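Local coordinates for major royal jelly protein 1 (Apis mellifera, PDB 5YYL) that is the most abundant protein of royal jelly, probably serving as a nutrient for developing bee larvae, and binds the sterol 24-methylenecholesterol, at residues R184-A189 and G252-A257; Q305-V310 and Q352-M357. All blocks are in the same frame, centred on the assembly; numbering follows the deposited sequence.

How the contacts relate
From the N terminus, R184-A189 begins the four-stranded antiparallel sheet that opens with strand 185-192, and G252-A257 begins the following sheet; contact 1 closes the loop of 62 residues between them. Contact 2 closes a loop of 41 residues further on, joining the sheet of strand 306-311 to the mixed sheet of strand 353-361, which also takes in strand 33-37. The two loops lie in series, with neither nesting nor crossing, as expected when consecutive blades of a six-bladed beta-propeller are joined through their first strands. Spatially the contacts are neighbours, with centres about 11 Å apart. They touch where K309 NZ makes a weak hydrogen bond to G255 O and where A257 CB packs on K309 O.

Contact 1 of 2, residues R184-A189 and G252-A257; sequences RLSSLA and GISGMA
S186 OG and S254 OG lie 2.7 Å apart, a side-chain hydrogen bond between strands 185-189 and 253-257 in which either could be the donor. S186 reaches this partner with OG set between its own backbone N and carbonyl carbon (chi1 67°). The second bond joins side chain to backbone: M256 N points at S187 OG across 3.0 Å, almost straight at 174°. S187 CB also lies 3.6 Å from S254 OG. No backbone-to-backbone hydrogen bond joins the two segments. Their axes run nearly parallel, 19° apart, but approach no closer than 6.0 Å, and the hydroxyls of S186, S187 and S254 span the gap.

Van der Waals packing comes chiefly from M256, which lies on the side chain and backbone of S187. Its CG is 4.0 Å from S187 CB, and the bend at the end of its chain carries CE over the backbone of S187, 3.8 Å from S187 O, and to 4.0 Å from L188 N.

Both strands are the first of consecutive four-stranded sheets, and the contact is a blade-to-blade junction of the propeller. S187 and A189 are hydrogen-bonded through their backbones to A206 and Y204 of strand 201-207, within their own blade. M256 packs against L265 and Y267 of strand 264-269, the next strand of its own sheet, and against L213 of strand 212-217 in the preceding blade.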
loop_
_atom_site.group_PDB
_atom_site.type_symbol
_atom_site.label_atom_id
_atom_site.label_comp_id
_atom_site.label_asym_id
_atom_site.label_seq_id
_atom_site.Cartn_x
_atom_site.Cartn_y
_atom_site.Cartn_z
ATOM N N ARG A 184 -37.418 -34.295 -22.796
ATOM C CA ARG A 184 -37.003 -33.511 -21.624
ATOM C C ARG A 184 -35.540 -33.082 -21.721
ATOM O O ARG A 184 -34.643 -33.843 -21.379
ATOM C CB ARG A 184 -37.248 -34.279 -20.328
ATOM C CG ARG A 184 -36.980 -33.437 -19.085
ATOM C CD ARG A 184 -37.766 -33.903 -17.883
ATOM N NE ARG A 184 -37.170 -35.065 -17.224
ATOM C CZ ARG A 184 -37.850 -36.027 -16.595
ATOM N NH1 ARG A 184 -39.188 -36.013 -16.537
ATOM N NH2 ARG A 184 -37.171 -37.029 -16.030
ATOM N N LEU A 185 -35.331 -31.834 -22.137
ATOM C CA LEU A 185 -34.000 -31.270 -22.327
ATOM C C LEU A 185 -33.340 -30.968 -20.967
ATOM O O LEU A 185 -33.699 -30.003 -20.283
ATOM C CB LEU A 185 -34.110 -30.015 -23.211
ATOM C CG LEU A 185 -34.877 -30.201 -24.545
ATOM C CD1 LEU A 185 -34.665 -29.048 -25.505
ATOM C CD2 LEU A 185 -34.490 -31.495 -25.245
ATOM N N SER A 186 -32.389 -31.808 -20.576
ATOM C CA SER A 186 -31.889 -31.898 -19.191
ATOM C C SER A 186 -30.376 -31.671 -18.983
ATOM O O SER A 186 -29.865 -31.952 -17.902
ATOM C CB SER A 186 -32.180 -33.322 -18.731
ATOM O OG SER A 186 -31.378 -34.276 -19.476
ATOM N N SER A 187 -29.661 -31.252 -20.025
ATOM C CA SER A 187 -28.197 -31.142 -19.976
ATOM C C SER A 187 -27.699 -30.224 -21.090
ATOM O O SER A 187 -28.302 -30.149 -22.159
ATOM C CB SER A 187 -27.535 -32.528 -20.086
ATOM O OG SER A 187 -26.394 -32.622 -19.242
ATOM N N LEU A 188 -26.612 -29.514 -20.814
ATOM C CA LEU A 188 -26.167 -28.424 -21.674
ATOM C C LEU A 188 -24.658 -28.283 -21.599
ATOM O O LEU A 188 -24.048 -28.453 -20.533
ATOM C CB LEU A 188 -26.824 -27.110 -21.258
ATOM C CG LEU A 188 -26.454 -25.802 -21.961
ATOM C CD1 LEU A 188 -26.985 -25.812 -23.383
ATOM C CD2 LEU A 188 -27.001 -24.627 -21.157
ATOM N N ALA A 189 -24.059 -27.973 -22.740
ATOM C CA ALA A 189 -22.628 -27.731 -22.827
ATOM C C ALA A 189 -22.385 -26.823 -24.006
ATOM O O ALA A 189 -23.054 -26.948 -25.023
ATOM C CB ALA A 189 -21.883 -29.030 -23.002
ATOM N N GLY A 252 -32.498 -41.607 -20.233
ATOM C CA GLY A 252 -31.264 -41.803 -21.012
ATOM C C GLY A 252 -30.272 -40.660 -20.888
ATOM O O GLY A 252 -30.030 -40.163 -19.785
ATOM N N ILE A 253 -29.704 -40.244 -22.020
ATOM C CA ILE A 253 -28.599 -39.261 -22.055
ATOM C C ILE A 253 -28.840 -38.010 -21.217
ATOM O O ILE A 253 -29.737 -37.221 -21.473
ATOM C CB ILE A 253 -28.206 -38.869 -23.504
ATOM C CG1 ILE A 253 -26.950 -38.004 -23.509
ATOM C CG2 ILE A 253 -29.350 -38.205 -24.259
ATOM C CD1 ILE A 253 -26.386 -37.784 -24.893
ATOM N N SER A 254 -28.021 -37.872 -20.184
ATOM C CA SER A 254 -27.825 -36.612 -19.457
ATOM C C SER A 254 -26.391 -36.580 -18.886
ATOM O O SER A 254 -25.534 -37.352 -19.322
ATOM C CB SER A 254 -28.880 -36.455 -18.354
ATOM O OG SER A 254 -29.140 -35.075 -18.142
ATOM N N GLY A 255 -26.126 -35.700 -17.929
ATOM C CA GLY A 255 -24.812 -35.602 -17.331
ATOM C C GLY A 255 -23.714 -35.369 -18.354
ATOM O O GLY A 255 -22.703 -36.063 -18.357
ATOM N N MET A 256 -23.903 -34.378 -19.217
ATOM C CA MET A 256 -22.895 -34.051 -20.215
ATOM C C MET A 256 -21.774 -33.177 -19.639
ATOM O O MET A 256 -21.966 -32.478 -18.652
ATOM C CB MET A 256 -23.537 -33.365 -21.410
ATOM C CG MET A 256 -24.530 -34.252 -22.145
ATOM S SD MET A 256 -24.751 -33.706 -23.855
ATOM C CE MET A 256 -25.298 -32.021 -23.615
ATOM N N ALA A 257 -20.614 -33.233 -20.291
ATOM C CA ALA A 257 -19.447 -32.436 -19.924
ATOM C C ALA A 257 -18.418 -32.418 -21.039
ATOM O O ALA A 257 -17.861 -33.454 -21.386
ATOM C CB ALA A 257 -18.802 -32.983 -18.672
#

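Contact 2 of 2, residues Q305-V310 and Q352-M357; sequences QSSAKV and QMIASM
The carbonyl oxygen of I354 takes two donors from consecutive residues of the facing strand, S307 and A308. S307 OG donates across 3.1 Å, in the carbonyl plane and onto a lone pair, with a C=O...donor angle of 128°. A308 N adds a weak bond of 3.4 Å to the same oxygen. With chi1 at 62°, OG is flanked by both backbone branches of S307 and faces I354 O.

The methyl of A308 fits against the backbone of the other strand, its CB 3.7 Å from A355 O and 3.8 Å from S356 CA. There A355 and S356 both face L381 in a classic beta bulge. M353 brings its CE to 3.8 Å from S307 CB. Further along, V310 and M357 cross at about a right angle, V310 CG1 touching M357 CB at 3.6 Å. K309 turns away, its NZ bonded to S268 OG.

Strand 306-311, first of its four-stranded propeller blade, thus meets strand 353-361 of the mixed sheet, where I354 and M357 pack on V380 of strand 373-383. The axes lie 21° from parallel. With one backbone bond, and that weak, these segments do not form a continuous sheet: they are held by a serine hydroxyl, one shared carbonyl and van der Waals packing, with V310 on M357 the apolar part.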
loop_
_atom_site.group_PDB
_atom_site.type_symbol
_atom_site.label_atom_id
_atom_site.label_comp_id
_atom_site.label_asym_id
_atom_site.label_seq_id
_atom_site.Cartn_x
_atom_site.Cartn_y
_atom_site.Cartn_z
ATOM N N GLN A 305 -24.554 -45.762 -10.914
ATOM C CA GLN A 305 -24.892 -44.752 -11.912
ATOM C C GLN A 305 -24.133 -43.448 -11.667
ATOM O O GLN A 305 -23.888 -43.084 -10.537
ATOM C CB GLN A 305 -26.409 -44.499 -11.937
ATOM C CG GLN A 305 -27.256 -45.716 -12.315
ATOM C CD GLN A 305 -28.001 -46.384 -11.152
ATOM O OE1 GLN A 305 -27.575 -46.354 -10.005
ATOM N NE2 GLN A 305 -29.114 -47.018 -11.469
ATOM N N SER A 306 -23.758 -42.757 -12.730
ATOM C CA SER A 306 -23.157 -41.435 -12.626
ATOM C C SER A 306 -24.249 -40.364 -12.753
ATOM O O SER A 306 -25.254 -40.575 -13.447
ATOM C CB SER A 306 -22.092 -41.236 -13.702
ATOM O OG SER A 306 -22.664 -41.213 -15.008
ATOM N N SER A 307 -24.055 -39.235 -12.063
ATOM C CA SER A 307 -24.997 -38.110 -12.081
ATOM C C SER A 307 -24.363 -37.012 -12.953
ATOM O O SER A 307 -23.905 -37.312 -14.056
ATOM C CB SER A 307 -25.293 -37.645 -10.650
ATOM O OG SER A 307 -24.118 -37.186 -10.036
ATOM N N ALA A 308 -24.310 -35.764 -12.490
ATOM C CA ALA A 308 -23.702 -34.692 -13.271
ATOM C C ALA A 308 -22.199 -34.883 -13.452
ATOM O O ALA A 308 -21.562 -35.665 -12.744
ATOM C CB ALA A 308 -23.966 -33.355 -12.610
ATOM N N LYS A 309 -21.649 -34.145 -14.404
ATOM C CA LYS A 309 -20.263 -34.326 -14.822
ATOM C C LYS A 309 -19.616 -32.980 -15.142
ATOM O O LYS A 309 -20.282 -32.061 -15.585
ATOM C CB LYS A 309 -20.218 -35.242 -16.056
ATOM C CG LYS A 309 -19.879 -36.697 -15.772
ATOM C CD LYS A 309 -20.439 -37.704 -16.781
ATOM C CE LYS A 309 -21.767 -38.229 -16.276
ATOM N NZ LYS A 309 -22.583 -38.977 -17.254
ATOM N N VAL A 310 -18.312 -32.885 -14.957
ATOM C CA VAL A 310 -17.568 -31.702 -15.350
ATOM C C VAL A 310 -16.112 -32.068 -15.629
ATOM O O VAL A 310 -15.585 -32.987 -15.025
ATOM C CB VAL A 310 -17.691 -30.595 -14.260
ATOM C CG1 VAL A 310 -17.034 -31.011 -12.945
ATOM C CG2 VAL A 310 -17.136 -29.259 -14.739
ATOM N N GLN A 352 -25.895 -36.360 -1.614
ATOM C CA GLN A 352 -26.885 -37.386 -1.943
ATOM C C GLN A 352 -27.280 -37.449 -3.439
ATOM O O GLN A 352 -27.334 -38.542 -4.007
ATOM C CB GLN A 352 -28.092 -37.302 -1.011
ATOM C CG GLN A 352 -27.731 -37.586 0.439
ATOM C CD GLN A 352 -28.923 -37.913 1.328
ATOM O OE1 GLN A 352 -30.056 -37.997 0.863
ATOM N NE2 GLN A 352 -28.662 -38.136 2.614
ATOM N N MET A 353 -27.548 -36.315 -4.084
ATOM C CA MET A 353 -27.618 -36.282 -5.540
ATOM C C MET A 353 -26.879 -35.068 -6.092
ATOM O O MET A 353 -27.356 -33.936 -6.014
ATOM C CB MET A 353 -29.064 -36.298 -6.031
ATOM C CG MET A 353 -29.194 -36.190 -7.563
ATOM S SD MET A 353 -28.599 -37.601 -8.585
ATOM C CE MET A 353 -29.042 -37.017 -10.225
ATOM N N ILE A 354 -25.723 -35.308 -6.682
ATOM C CA ILE A 354 -24.968 -34.233 -7.297
ATOM C C ILE A 354 -25.689 -33.836 -8.597
ATOM O O ILE A 354 -25.490 -34.437 -9.647
ATOM C CB ILE A 354 -23.491 -34.622 -7.513
ATOM C CG1 ILE A 354 -22.832 -34.851 -6.158
ATOM C CG2 ILE A 354 -22.739 -33.539 -8.270
ATOM C CD1 ILE A 354 -21.459 -35.484 -6.241
ATOM N N ALA A 355 -26.558 -32.835 -8.496
ATOM C CA ALA A 355 -27.332 -32.380 -9.641
ATOM C C ALA A 355 -26.547 -31.482 -10.566
ATOM O O ALA A 355 -26.940 -31.303 -11.720
ATOM C CB ALA A 355 -28.567 -31.642 -9.166
ATOM N N SER A 356 -25.472 -30.861 -10.072
ATOM C CA SER A 356 -24.680 -30.001 -10.945
ATOM C C SER A 356 -23.268 -29.782 -10.490
ATOM O O SER A 356 -23.000 -29.833 -9.307
ATOM C CB SER A 356 -25.355 -28.647 -11.124
ATOM O OG SER A 356 -24.979 -28.120 -12.373
ATOM N N MET A 357 -22.374 -29.566 -11.449
ATOM C CA MET A 357 -20.981 -29.232 -11.191
ATOM C C MET A 357 -20.438 -28.277 -12.232
ATOM O O MET A 357 -20.768 -28.390 -13.413
ATOM C CB MET A 357 -20.133 -30.488 -11.194
ATOM C CG MET A 357 -20.372 -31.326 -9.974
ATOM S SD MET A 357 -19.345 -32.803 -9.990
ATOM C CE MET A 357 -19.269 -32.932 -8.210
#